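Peptidase S15/CocE/NonD (Thaumarchaeota archaeon SCGC AB-539-E09, PDB 4PF1) is an archaeal serine aminopeptidase of the S15 family with an alpha/beta hydrolase fold, probably releasing residues from the N-terminal ends of peptides. Local coordinates at residues Y32-E37 / I50-K55. Sequence-based numbering, arbitrary orientation.
Sequences YTRREE and IILIPK
R34 spreads its guanidinium over the end of L52: L52 CD2 sits 3.8 Å above the plane of the group, over its centre, and the two side chains run alongside each other in the same direction. With CG opposite the backbone N (chi1 -172°), the R34 chain starts out extended and then bends at chi3, which lays the flat group across the methyl. Arginine suits this position because its face can cover a leucine while its nitrogens keep polar partners: Y32 OH, whose main partner is S80 O, lies at the edge and is bonded weakly by NH2, which also bonds to T75 O. On the same face E36 rests its CG on I50 CD1 at 3.8 Å, and the extended chain carries its carboxylate outward, at an exposed position that suits a glutamate.

On the other face, R35 packs CB against I51 CB at 4.0 Å and sends CD across to I53 CD1. R35 NE and NH2 both donate side-on to E37 OE2, NH2 at 3.0 Å and from above the carboxylate plane. E37 in turn presses CG on I51 CD1; the aliphatic parts of R35 and E37 thus flank isoleucines whose beta-branched shape suits a strand. Were R35 cut back to an alanine, the E37 carboxylate would probably lose its salt-bridge mate and I53 CD1 the cover of the R35 CD.

K55 crosses T33 at about a right angle, K55 CE lying 3.7 Å from T33 OG1; its long flexible chain brings the ammonium to F30 O and, weakly, Y32 O.

Four backbone hydrogen bonds join T33-I53 and R35-I51; R35 N to I51 O is 2.8 Å. Helix 133-147 covers the I51 face and helix 83-86 the L52 face, as in the alpha/beta hydrolase fold, whose sheet is edged here by the antiparallel hairpin of strands 32-40 and 46-54.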
loop_
_atom_site.group_PDB
_atom_site.type_symbol
_atom_site.label_atom_id
_atom_site.label_comp_id
_atom_site.label_asym_id
_atom_site.label_seq_id
_atom_site.Cartn_x
_atom_site.Cartn_y
_atom_site.Cartn_z
ATOM N N TYR A 32 25.889 -24.356 9.884
ATOM C CA TYR A 32 25.197 -25.415 10.618
ATOM C C TYR A 32 25.218 -26.728 9.830
ATOM O O TYR A 32 25.331 -26.705 8.603
ATOM C CB TYR A 32 23.735 -25.001 10.924
ATOM C CG TYR A 32 22.835 -24.949 9.701
ATOM C CD1 TYR A 32 22.825 -23.835 8.865
ATOM C CD2 TYR A 32 21.983 -26.006 9.390
ATOM C CE1 TYR A 32 22.012 -23.787 7.733
ATOM C CE2 TYR A 32 21.163 -25.968 8.262
ATOM C CZ TYR A 32 21.174 -24.852 7.441
ATOM O OH TYR A 32 20.356 -24.803 6.335
ATOM N N THR A 33 25.051 -27.864 10.531
ATOM C CA THR A 33 24.964 -29.184 9.908
ATOM C C THR A 33 23.533 -29.707 10.080
ATOM O O THR A 33 22.941 -29.555 11.152
ATOM C CB THR A 33 26.027 -30.129 10.487
ATOM O OG1 THR A 33 27.317 -29.578 10.224
ATOM C CG2 THR A 33 25.952 -31.536 9.902
ATOM N N ARG A 34 22.972 -30.292 9.015
ATOM C CA ARG A 34 21.615 -30.821 9.020
ATOM C C ARG A 34 21.646 -32.351 9.037
ATOM O O ARG A 34 22.058 -32.973 8.055
ATOM C CB ARG A 34 20.839 -30.289 7.800
ATOM C CG ARG A 34 19.348 -30.625 7.790
ATOM C CD ARG A 34 18.674 -30.110 6.528
ATOM N NE ARG A 34 18.556 -28.650 6.529
ATOM C CZ ARG A 34 17.497 -27.986 6.982
ATOM N NH1 ARG A 34 16.445 -28.643 7.456
ATOM N NH2 ARG A 34 17.478 -26.660 6.957
ATOM N N ARG A 35 21.238 -32.953 10.171
ATOM C CA ARG A 35 21.182 -34.407 10.336
ATOM C C ARG A 35 19.740 -34.894 10.259
ATOM O O ARG A 35 18.901 -34.471 11.056
ATOM C CB ARG A 35 21.822 -34.836 11.666
ATOM C CG ARG A 35 23.281 -35.238 11.543
ATOM C CD ARG A 35 23.811 -35.840 12.833
ATOM N NE ARG A 35 23.334 -37.210 13.041
ATOM C CZ ARG A 35 23.837 -38.047 13.945
ATOM N NH1 ARG A 35 24.841 -37.667 14.726
ATOM N NH2 ARG A 35 23.346 -39.271 14.068
ATOM N N GLU A 36 19.446 -35.767 9.284
ATOM C CA GLU A 36 18.107 -36.326 9.089
ATOM C C GLU A 36 18.108 -37.777 9.551
ATOM O O GLU A 36 18.839 -38.605 8.997
ATOM C CB GLU A 36 17.665 -36.195 7.624
ATOM C CG GLU A 36 17.579 -34.747 7.158
ATOM C CD GLU A 36 17.146 -34.541 5.720
ATOM O OE1 GLU A 36 17.752 -35.162 4.816
ATOM O OE2 GLU A 36 16.241 -33.707 5.493
ATOM N N GLU A 37 17.356 -38.070 10.623
ATOM C CA GLU A 37 17.358 -39.405 11.216
ATOM C C GLU A 37 15.962 -39.996 11.349
ATOM O O GLU A 37 15.024 -39.302 11.741
ATOM C CB GLU A 37 18.034 -39.373 12.602
ATOM C CG GLU A 37 19.493 -38.932 12.581
ATOM C CD GLU A 37 20.497 -39.945 12.058
ATOM O OE1 GLU A 37 20.188 -41.158 12.067
ATOM O OE2 GLU A 37 21.608 -39.523 11.667
ATOM N N ILE A 50 14.672 -34.097 12.330
ATOM C CA ILE A 50 15.590 -33.132 11.719
ATOM C C ILE A 50 16.403 -32.462 12.818
ATOM O O ILE A 50 15.848 -31.720 13.628
ATOM C CB ILE A 50 14.824 -32.094 10.835
ATOM C CG1 ILE A 50 13.814 -32.771 9.845
ATOM C CG2 ILE A 50 15.781 -31.119 10.124
ATOM C CD1 ILE A 50 14.363 -33.968 8.966
ATOM N N ILE A 51 17.715 -32.733 12.845
ATOM C CA ILE A 51 18.632 -32.213 13.860
ATOM C C ILE A 51 19.548 -31.137 13.247
ATOM O O ILE A 51 20.300 -31.418 12.308
ATOM C CB ILE A 51 19.447 -33.376 14.501
ATOM C CG1 ILE A 51 18.513 -34.505 15.006
ATOM C CG2 ILE A 51 20.353 -32.864 15.630
ATOM C CD1 ILE A 51 19.059 -35.923 14.813
ATOM N N LEU A 52 19.473 -29.910 13.781
ATOM C CA LEU A 52 20.284 -28.789 13.308
ATOM C C LEU A 52 21.370 -28.472 14.334
ATOM O O LEU A 52 21.073 -28.013 15.439
ATOM C CB LEU A 52 19.412 -27.546 13.015
ATOM C CG LEU A 52 18.154 -27.770 12.154
ATOM C CD1 LEU A 52 17.289 -26.539 12.140
ATOM C CD2 LEU A 52 18.514 -28.179 10.723
ATOM N N ILE A 53 22.623 -28.772 13.985
ATOM C CA ILE A 53 23.751 -28.557 14.884
ATOM C C ILE A 53 24.586 -27.373 14.391
ATOM O O ILE A 53 25.095 -27.417 13.271
ATOM C CB ILE A 53 24.625 -29.841 15.041
ATOM C CG1 ILE A 53 23.756 -31.114 15.196
ATOM C CG2 ILE A 53 25.615 -29.683 16.209
ATOM C CD1 ILE A 53 24.410 -32.397 14.709
ATOM N N PRO A 54 24.754 -26.309 15.210
ATOM C CA PRO A 54 25.607 -25.187 14.778
ATOM C C PRO A 54 27.055 -25.652 14.616
ATOM O O PRO A 54 27.526 -26.453 15.419
ATOM C CB PRO A 54 25.457 -24.161 15.915
ATOM C CG PRO A 54 24.270 -24.612 16.708
ATOM C CD PRO A 54 24.224 -26.091 16.568
ATOM N N LYS A 55 27.739 -25.206 13.553
ATOM C CA LYS A 55 29.116 -25.644 13.296
ATOM C C LYS A 55 30.096 -25.119 14.358
ATOM O O LYS A 55 30.034 -23.949 14.740
ATOM C CB LYS A 55 29.573 -25.231 11.889
ATOM C CG LYS A 55 29.061 -26.161 10.795
ATOM C CD LYS A 55 29.994 -26.183 9.595
ATOM C CE LYS A 55 29.579 -27.210 8.569
ATOM N NZ LYS A 55 28.606 -26.660 7.591
HETATM O O HOH W 1 27.987 -29.329 13.096
#